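Local coordinates for glucose import ATP-binding protein GlcV (Sulfolobus solfataricus, PDB 1OXX), which hydrolyses ATP to drive glucose uptake as the energy-coupling subunit of the ABC transporter complex GlcSTUV, at residues A[1-13]-A[51-65]. The protein carries 1 engineered substitution. Sequence-based numbering, arbitrary orientation.
Sequences MVRIIVKNVSKVF and IAGLDVPSTGELYFD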
ATOM      1  N   MET A   1       6.025   9.343  17.767  1.00 13.04           N
ATOM      2  CA  MET A   1       6.508   9.272  19.175  1.00 12.37           C
ATOM      3  C   MET A   1       7.765   8.424  19.319  1.00 11.27           C
ATOM      4  O   MET A   1       8.402   8.424  20.375  1.00 13.89           O
ATOM      5  CB  MET A   1       5.405   8.717  20.070  1.00 14.30           C
ATOM      6  CG  MET A   1       4.245   9.655  20.232  1.00 13.34           C
ATOM      7  SD  MET A   1       2.849   8.858  21.020  0.50  9.77           S
ATOM      8  CE  MET A   1       3.529   8.436  22.550  1.00 14.94           C
ATOM      9  N   VAL A   2       8.078   7.633  18.298  1.00  7.31           N
ATOM     10  CA  VAL A   2       9.336   6.902  18.285  1.00  9.18           C
ATOM     11  C   VAL A   2       9.984   6.904  16.911  1.00  8.16           C
ATOM     12  O   VAL A   2       9.309   6.806  15.902  1.00  7.43           O
ATOM     13  CB  VAL A   2       9.092   5.457  18.720  1.00  5.77           C
ATOM     14  CG1 VAL A   2       8.101   4.779  17.766  1.00  9.07           C
ATOM     15  CG2 VAL A   2      10.383   4.674  18.840  1.00  7.98           C
ATOM     16  N   ARG A   3      11.303   7.036  16.882  1.00  3.92           N
ATOM     17  CA  ARG A   3      12.069   6.959  15.651  1.00  4.54           C
ATOM     18  C   ARG A   3      12.461   5.511  15.416  1.00  6.67           C
ATOM     19  O   ARG A   3      12.895   4.838  16.338  1.00  7.60           O
ATOM     20  CB  ARG A   3      13.375   7.733  15.803  1.00  9.49           C
ATOM     21  CG  ARG A   3      13.334   9.217  15.647  1.00 23.51           C
ATOM     22  CD  ARG A   3      14.739   9.800  15.396  1.00 22.43           C
ATOM     23  NE  ARG A   3      15.042   9.969  13.973  1.00 22.87           N
ATOM     24  CZ  ARG A   3      16.123   9.501  13.349  1.00 21.93           C
ATOM     25  NH1 ARG A   3      17.037   8.790  14.002  1.00 29.23           N
ATOM     26  NH2 ARG A   3      16.293   9.739  12.056  1.00 36.23           N
ATOM     27  N   ILE A   4      12.360   5.028  14.184  1.00  4.81           N
ATOM     28  CA  ILE A   4      12.752   3.666  13.880  1.00  6.08           C
ATOM     29  C   ILE A   4      13.904   3.673  12.892  1.00  6.81           C
ATOM     30  O   ILE A   4      13.770   4.206  11.770  1.00 10.06           O
ATOM     31  CB  ILE A   4      11.588   2.874  13.294  1.00  7.16           C
ATOM     32  CG1 ILE A   4      10.338   2.991  14.181  0.50 11.89           C
ATOM     33  CG2 ILE A   4      11.984   1.407  13.110  0.50 10.54           C
ATOM     34  CD1 ILE A   4      10.505   2.466  15.583  0.50 14.39           C
ATOM     35  N   ILE A   5      15.026   3.081  13.280  1.00  6.20           N
ATOM     36  CA  ILE A   5      16.181   2.953  12.403  1.00  5.41           C
ATOM     37  C   ILE A   5      16.305   1.496  12.019  1.00  3.12           C
ATOM     38  O   ILE A   5      16.526   0.645  12.876  1.00  3.87           O
ATOM     39  CB  ILE A   5      17.514   3.402  13.052  1.00  7.15           C
ATOM     40  CG1 ILE A   5      17.507   4.902  13.321  1.00 17.61           C
ATOM     41  CG2 ILE A   5      18.681   3.034  12.145  1.00 12.05           C
ATOM     42  CD1 ILE A   5      18.819   5.402  13.908  1.00 16.94           C
ATOM     43  N   VAL A   6      16.146   1.230  10.723  1.00  4.15           N
ATOM     44  CA  VAL A   6      16.297  -0.081  10.125  1.00  2.92           C
ATOM     45  C   VAL A   6      17.660  -0.040   9.439  1.00  4.47           C
ATOM     46  O   VAL A   6      17.809   0.681   8.464  1.00  5.26           O
ATOM     47  CB  VAL A   6      15.179  -0.338   9.110  1.00  4.22           C
ATOM     48  CG1 VAL A   6      15.313  -1.719   8.479  1.00  7.75           C
ATOM     49  CG2 VAL A   6      13.823  -0.200   9.770  1.00  6.83           C
ATOM     50  N   LYS A   7      18.638  -0.769   9.964  1.00  5.42           N
ATOM     51  CA  LYS A   7      20.021  -0.715   9.473  1.00  4.70           C
ATOM     52  C   LYS A   7      20.499  -2.033   8.865  1.00  3.75           C
ATOM     53  O   LYS A   7      20.660  -3.037   9.568  1.00  6.35           O
ATOM     54  CB  LYS A   7      20.951  -0.317  10.619  1.00 10.12           C
ATOM     55  CG  LYS A   7      22.365  -0.008  10.167  1.00 14.99           C
ATOM     56  CD  LYS A   7      22.415   1.305   9.431  1.00 15.84           C
ATOM     57  CE  LYS A   7      23.785   1.534   8.786  1.00 26.18           C
ATOM     58  NZ  LYS A   7      23.906   2.908   8.207  1.00 24.71           N
ATOM     59  N   ASN A   8      20.687  -2.031   7.544  1.00  5.92           N
ATOM     60  CA  ASN A   8      21.117  -3.212   6.804  1.00  6.43           C
ATOM     61  C   ASN A   8      20.369  -4.476   7.181  1.00  8.37           C
ATOM     62  O   ASN A   8      20.970  -5.532   7.380  1.00 11.33           O
ATOM     63  CB  ASN A   8      22.620  -3.438   6.997  1.00 10.55           C
ATOM     64  CG  ASN A   8      23.443  -2.272   6.543  1.00 13.83           C
ATOM     65  OD1 ASN A   8      24.323  -1.805   7.263  1.00 18.68           O
ATOM     66  ND2 ASN A   8      23.175  -1.799   5.338  1.00 16.32           N
ATOM     67  N   VAL A   9      19.054  -4.384   7.274  1.00  6.08           N
ATOM     68  CA  VAL A   9      18.288  -5.538   7.709  1.00  6.95           C
ATOM     69  C   VAL A   9      18.032  -6.547   6.601  1.00  6.84           C
ATOM     70  O   VAL A   9      17.466  -6.224   5.557  1.00  9.40           O
ATOM     71  CB  VAL A   9      16.986  -5.112   8.305  1.00  4.87           C
ATOM     72  CG1 VAL A   9      16.018  -6.277   8.392  1.00 10.52           C
ATOM     73  CG2 VAL A   9      17.258  -4.469   9.695  1.00 10.52           C
ATOM     74  N   SER A  10      18.474  -7.781   6.845  1.00  8.42           N
ATOM     75  CA  SER A  10      18.212  -8.882   5.940  1.00  6.14           C
ATOM     76  C   SER A  10      17.521  -9.995   6.713  1.00  8.85           C
ATOM     77  O   SER A  10      17.654 -10.103   7.929  1.00 11.21           O
ATOM     78  CB  SER A  10      19.514  -9.398   5.353  1.00 10.32           C
ATOM     79  OG  SER A  10      20.129  -8.420   4.539  1.00 12.11           O
ATOM     80  N   LYS A  11      16.762 -10.815   6.000  1.00  6.12           N
ATOM     81  CA  LYS A  11      16.059 -11.933   6.606  1.00  5.88           C
ATOM     82  C   LYS A  11      16.043 -13.064   5.582  1.00  6.47           C
ATOM     83  O   LYS A  11      15.607 -12.876   4.445  1.00  6.70           O
ATOM     84  CB  LYS A  11      14.623 -11.566   6.993  1.00  7.72           C
ATOM     85  CG  LYS A  11      13.876 -12.702   7.657  1.00 10.62           C
ATOM     86  CD  LYS A  11      14.534 -13.126   8.947  1.00 12.57           C
ATOM     87  CE  LYS A  11      13.776 -14.251   9.611  1.00 17.99           C
ATOM     88  NZ  LYS A  11      14.439 -14.635  10.878  1.00 16.17           N
ATOM     89  N   VAL A  12      16.563 -14.218   5.990  1.00  8.88           N
ATOM     90  CA  VAL A  12      16.567 -15.393   5.146  1.00  5.89           C
ATOM     91  C   VAL A  12      15.763 -16.506   5.792  1.00  7.23           C
ATOM     92  O   VAL A  12      15.575 -16.539   7.016  1.00  9.90           O
ATOM     93  CB  VAL A  12      17.999 -15.899   4.863  1.00  8.14           C
ATOM     94  CG1 VAL A  12      18.862 -14.783   4.329  1.00  9.35           C
ATOM     95  CG2 VAL A  12      18.606 -16.520   6.101  1.00  7.69           C
ATOM     96  N   PHE A  13      15.253 -17.387   4.945  1.00  5.69           N
ATOM     97  CA  PHE A  13      14.572 -18.598   5.370  1.00  7.24           C
ATOM     98  C   PHE A  13      15.210 -19.768   4.619  1.00  5.67           C
ATOM     99  O   PHE A  13      16.052 -19.564   3.738  1.00  5.36           O
ATOM    100  CB  PHE A  13      13.079 -18.516   5.056  1.00  7.34           C
ATOM    101  CG  PHE A  13      12.348 -17.469   5.849  1.00 10.50           C
ATOM    102  CD1 PHE A  13      11.914 -16.304   5.244  1.00  9.51           C
ATOM    103  CD2 PHE A  13      12.104 -17.647   7.196  1.00 13.57           C
ATOM    104  CE1 PHE A  13      11.236 -15.332   5.973  1.00 10.81           C
ATOM    105  CE2 PHE A  13      11.431 -16.679   7.927  1.00 16.58           C
ATOM    106  CZ  PHE A  13      10.996 -15.528   7.314  1.00 13.50           C
ATOM    107  N   ILE A  51       9.673  -5.479  12.683  1.00  4.52           N
ATOM    108  CA  ILE A  51       9.413  -4.241  13.430  1.00  4.91           C
ATOM    109  C   ILE A  51       8.643  -4.546  14.725  1.00  4.90           C
ATOM    110  O   ILE A  51       8.906  -3.928  15.750  1.00  6.00           O
ATOM    111  CB  ILE A  51       8.644  -3.205  12.569  1.00  6.22           C
ATOM    112  CG1 ILE A  51       9.360  -2.932  11.248  1.00  4.85           C
ATOM    113  CG2 ILE A  51       8.431  -1.924  13.351  1.00  4.70           C
ATOM    114  CD1 ILE A  51      10.783  -2.450  11.389  1.00  6.75           C
ATOM    115  N   ALA A  52       7.716  -5.498  14.680  1.00  6.24           N
ATOM    116  CA  ALA A  52       6.920  -5.825  15.870  1.00  7.64           C
ATOM    117  C   ALA A  52       7.723  -6.567  16.924  1.00  7.99           C
ATOM    118  O   ALA A  52       7.438  -6.473  18.114  1.00  9.58           O
ATOM    119  CB  ALA A  52       5.705  -6.638  15.485  1.00  6.68           C
ATOM    120  N   GLY A  53       8.733  -7.309  16.497  1.00  5.39           N
ATOM    121  CA  GLY A  53       9.521  -8.102  17.419  1.00  5.06           C
ATOM    122  C   GLY A  53       9.052  -9.553  17.445  1.00  7.94           C
ATOM    123  O   GLY A  53       9.477 -10.332  18.298  1.00 12.09           O
ATOM    124  N   LEU A  54       8.182  -9.915  16.511  1.00  7.08           N
ATOM    125  CA  LEU A  54       7.698 -11.297  16.376  1.00  9.73           C
ATOM    126  C   LEU A  54       8.705 -12.141  15.593  1.00 11.73           C
ATOM    127  O   LEU A  54       8.631 -13.378  15.561  1.00 12.22           O
ATOM    128  CB  LEU A  54       6.324 -11.320  15.705  1.00  9.05           C
ATOM    129  CG  LEU A  54       5.223 -10.636  16.525  1.00 15.32           C
ATOM    130  CD1 LEU A  54       3.969 -10.446  15.707  1.00 16.25           C
ATOM    131  CD2 LEU A  54       4.935 -11.447  17.785  1.00 15.77           C
ATOM    132  N   ASP A  55       9.631 -11.452  14.938  1.00  9.19           N
ATOM    133  CA  ASP A  55      10.736 -12.082  14.244  1.00  8.14           C
ATOM    134  C   ASP A  55      11.931 -11.146  14.380  1.00  9.82           C
ATOM    135  O   ASP A  55      11.804 -10.047  14.928  1.00  9.21           O
ATOM    136  CB  ASP A  55      10.387 -12.339  12.783  1.00  9.35           C
ATOM    137  CG  ASP A  55      11.261 -13.416  12.146  1.00 17.53           C
ATOM    138  OD1 ASP A  55      12.266 -13.855  12.763  1.00 14.20           O
ATOM    139  OD2 ASP A  55      11.006 -13.882  11.022  1.00 24.80           O
ATOM    140  N   VAL A  56      13.092 -11.590  13.911  1.00  8.06           N
ATOM    141  CA  VAL A  56      14.314 -10.807  14.001  1.00  5.34           C
ATOM    142  C   VAL A  56      15.079 -10.798  12.691  1.00  7.49           C
ATOM    143  O   VAL A  56      14.933 -11.717  11.886  1.00  8.39           O
ATOM    144  CB  VAL A  56      15.252 -11.360  15.091  1.00 10.79           C
ATOM    145  CG1 VAL A  56      14.606 -11.222  16.467  1.00 14.36           C
ATOM    146  CG2 VAL A  56      15.612 -12.799  14.814  1.00 10.71           C
ATOM    147  N   PRO A  57      15.881  -9.765  12.469  1.00  7.47           N
ATOM    148  CA  PRO A  57      16.752  -9.751  11.293  1.00  5.75           C
ATOM    149  C   PRO A  57      17.723 -10.917  11.373  1.00  7.17           C
ATOM    150  O   PRO A  57      18.187 -11.275  12.467  1.00  7.51           O
ATOM    151  CB  PRO A  57      17.526  -8.438  11.422  1.00  7.57           C
ATOM    152  CG  PRO A  57      16.735  -7.604  12.383  1.00  9.50           C
ATOM    153  CD  PRO A  57      16.039  -8.555  13.288  1.00  8.74           C
ATOM    154  N   SER A  58      18.005 -11.538  10.235  1.00  6.69           N
ATOM    155  CA  SER A  58      19.064 -12.560  10.164  1.00  5.93           C
ATOM    156  C   SER A  58      20.405 -11.849  10.331  1.00  7.21           C
ATOM    157  O   SER A  58      21.275 -12.298  11.090  1.00 11.53           O
ATOM    158  CB  SER A  58      18.993 -13.325   8.837  1.00  5.74           C
ATOM    159  OG  SER A  58      17.762 -14.019   8.704  1.00 11.22           O
ATOM    160  N   THR A  59      20.562 -10.746   9.610  1.00  6.88           N
ATOM    161  CA  THR A  59      21.698  -9.863   9.754  1.00  7.63           C
ATOM    162  C   THR A  59      21.174  -8.442   9.769  1.00  8.07           C
ATOM    163  O   THR A  59      20.069  -8.162   9.269  1.00  7.10           O
ATOM    164  CB  THR A  59      22.728 -10.067   8.647  1.00 10.98           C
ATOM    165  OG1 THR A  59      22.098  -9.928   7.377  1.00  9.25           O
ATOM    166  CG2 THR A  59      23.245 -11.484   8.670  1.00 14.30           C
ATOM    167  N   GLY A  60      21.942  -7.549  10.380  1.00  6.95           N
ATOM    168  CA  GLY A  60      21.536  -6.161  10.512  1.00  5.39           C
ATOM    169  C   GLY A  60      20.938  -5.838  11.873  1.00  6.89           C
ATOM    170  O   GLY A  60      20.755  -6.710  12.725  1.00  6.59           O
ATOM    171  N   GLU A  61      20.570  -4.576  12.044  1.00  6.55           N
ATOM    172  CA  GLU A  61      20.133  -4.068  13.334  1.00  6.37           C
ATOM    173  C   GLU A  61      18.875  -3.210  13.242  1.00  3.28           C
ATOM    174  O   GLU A  61      18.641  -2.549  12.234  1.00  6.11           O
ATOM    175  CB  GLU A  61      21.265  -3.236  13.936  1.00  7.35           C
ATOM    176  CG  GLU A  61      22.574  -4.012  14.092  1.00  9.56           C
ATOM    177  CD  GLU A  61      23.438  -4.021  12.836  1.00 16.48           C
ATOM    178  OE1 GLU A  61      23.550  -2.969  12.167  1.00 18.29           O
ATOM    179  OE2 GLU A  61      24.023  -5.080  12.525  1.00 22.18           O
ATOM    180  N   LEU A  62      18.105  -3.199  14.324  1.00  4.05           N
ATOM    181  CA  LEU A  62      16.884  -2.413  14.407  1.00  3.33           C
ATOM    182  C   LEU A  62      16.888  -1.628  15.705  1.00  5.78           C
ATOM    183  O   LEU A  62      17.109  -2.210  16.759  1.00  5.27           O
ATOM    184  CB  LEU A  62      15.683  -3.349  14.364  1.00  4.80           C
ATOM    185  CG  LEU A  62      14.293  -2.711  14.471  1.00  4.15           C
ATOM    186  CD1 LEU A  62      14.026  -1.829  13.274  1.00  4.60           C
ATOM    187  CD2 LEU A  62      13.212  -3.772  14.601  1.00  4.66           C
ATOM    188  N   TYR A  63      16.671  -0.319  15.617  1.00  4.91           N
ATOM    189  CA  TYR A  63      16.663   0.564  16.779  1.00  3.56           C
ATOM    190  C   TYR A  63      15.325   1.277  16.909  1.00  4.47           C
ATOM    191  O   TYR A  63      14.756   1.707  15.910  1.00  4.95           O
ATOM    192  CB  TYR A  63      17.751   1.642  16.651  1.00  6.13           C
ATOM    193  CG  TYR A  63      19.147   1.102  16.553  1.00  8.42           C
ATOM    194  CD1 TYR A  63      19.651   0.654  15.344  1.00  7.33           C
ATOM    195  CD2 TYR A  63      19.969   1.037  17.669  1.00 12.75           C
ATOM    196  CE1 TYR A  63      20.926   0.166  15.249  1.00  9.60           C
ATOM    197  CE2 TYR A  63      21.252   0.543  17.574  1.00 12.29           C
ATOM    198  CZ  TYR A  63      21.713   0.106  16.359  1.00 10.05           C
ATOM    199  OH  TYR A  63      22.997  -0.392  16.228  1.00 23.36           O
ATOM    200  N   PHE A  64      14.862   1.438  18.143  1.00  5.05           N
ATOM    201  CA  PHE A  64      13.699   2.265  18.462  1.00  5.74           C
ATOM    202  C   PHE A  64      14.305   3.399  19.263  1.00  6.37           C
ATOM    203  O   PHE A  64      14.853   3.167  20.336  1.00  7.26           O
ATOM    204  CB  PHE A  64      12.668   1.491  19.302  1.00  8.21           C
ATOM    205  CG  PHE A  64      11.732   0.618  18.501  1.00  4.73           C
ATOM    206  CD1 PHE A  64      12.140  -0.058  17.368  1.00  8.35           C
ATOM    207  CD2 PHE A  64      10.418   0.456  18.917  1.00  5.53           C
ATOM    208  CE1 PHE A  64      11.238  -0.885  16.664  1.00  6.95           C
ATOM    209  CE2 PHE A  64       9.532  -0.338  18.198  1.00  6.86           C
ATOM    210  CZ  PHE A  64       9.954  -1.015  17.081  1.00  6.07           C
ATOM    211  N   ASP A  65      14.244   4.612  18.721  1.00  7.51           N
ATOM    212  CA  ASP A  65      15.014   5.733  19.269  1.00 12.63           C
ATOM    213  C   ASP A  65      16.490   5.269  19.246  1.00 11.17           C
ATOM    214  O   ASP A  65      16.940   4.846  18.180  1.00 16.27           O
ATOM    215  CB  ASP A  65      14.459   6.170  20.611  1.00 10.32           C
ATOM    216  CG  ASP A  65      13.114   6.876  20.471  1.00 11.42           C
ATOM    217  OD1 ASP A  65      12.795   7.396  19.366  1.00 10.66           O
ATOM    218  OD2 ASP A  65      12.311   6.964  21.421  1.00 18.90           O
TER
HETATM  219  O   HOH W   1       9.961   6.845  22.122  1.00 24.95           O
HETATM  220  O   HOH W   2      17.226   7.502  16.253  1.00 25.07           O
HETATM  221  O   HOH W   3      22.108  -7.527   6.328  1.00 20.44           O
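Over one face of the F64 ring, in the modelled conformer of I4 (one of two deposited), sits I4 CD1, 3.5 Å from the ring centroid, a CH-pi contact; R82 adds a cation-pi contact. The Y63 ring instead turns an edge to I5 O. Both aromatics belong to strand 61-64, which pairs with strand 4-7 at 172° in the antiparallel beta subdomain of the ABC-ATPase. I4, V6, L62 and F64 fill the buried face, where V6 CG2 meets I51 CD1 at the end of the P-loop helix; I5, K7, E61 and Y63 occupy the other. D65 OD1 takes R3 N on its syn side but well out of the carboxylate plane, 2.9 Å and almost straight, while D65 OD2 pairs with R67; the R3 guanidinium bridges to E29. Past K7 the register slips by one residue, and G60 passes where a side chain would clash with N8 O. S58 and T59 both face S10 in a classic beta bulge. K11, its CG anti to the backbone N (chi1 -179°), turns about CB-CG (chi2 62°) and reaches across to the loop before S58: NZ forms a salt bridge with D55 OD1 (3.0 Å) and a hydrogen bond to V56 O (3.1 Å). A methionine in its place would probably leave the D55 carboxylate without its cation and V56 O without this donor. The K11 side chain also touches T46, inferred to bind ATP. From the same face of the D55 carboxylate as K11 NZ, V56 N donates to D55 OD1 at 2.7 Å.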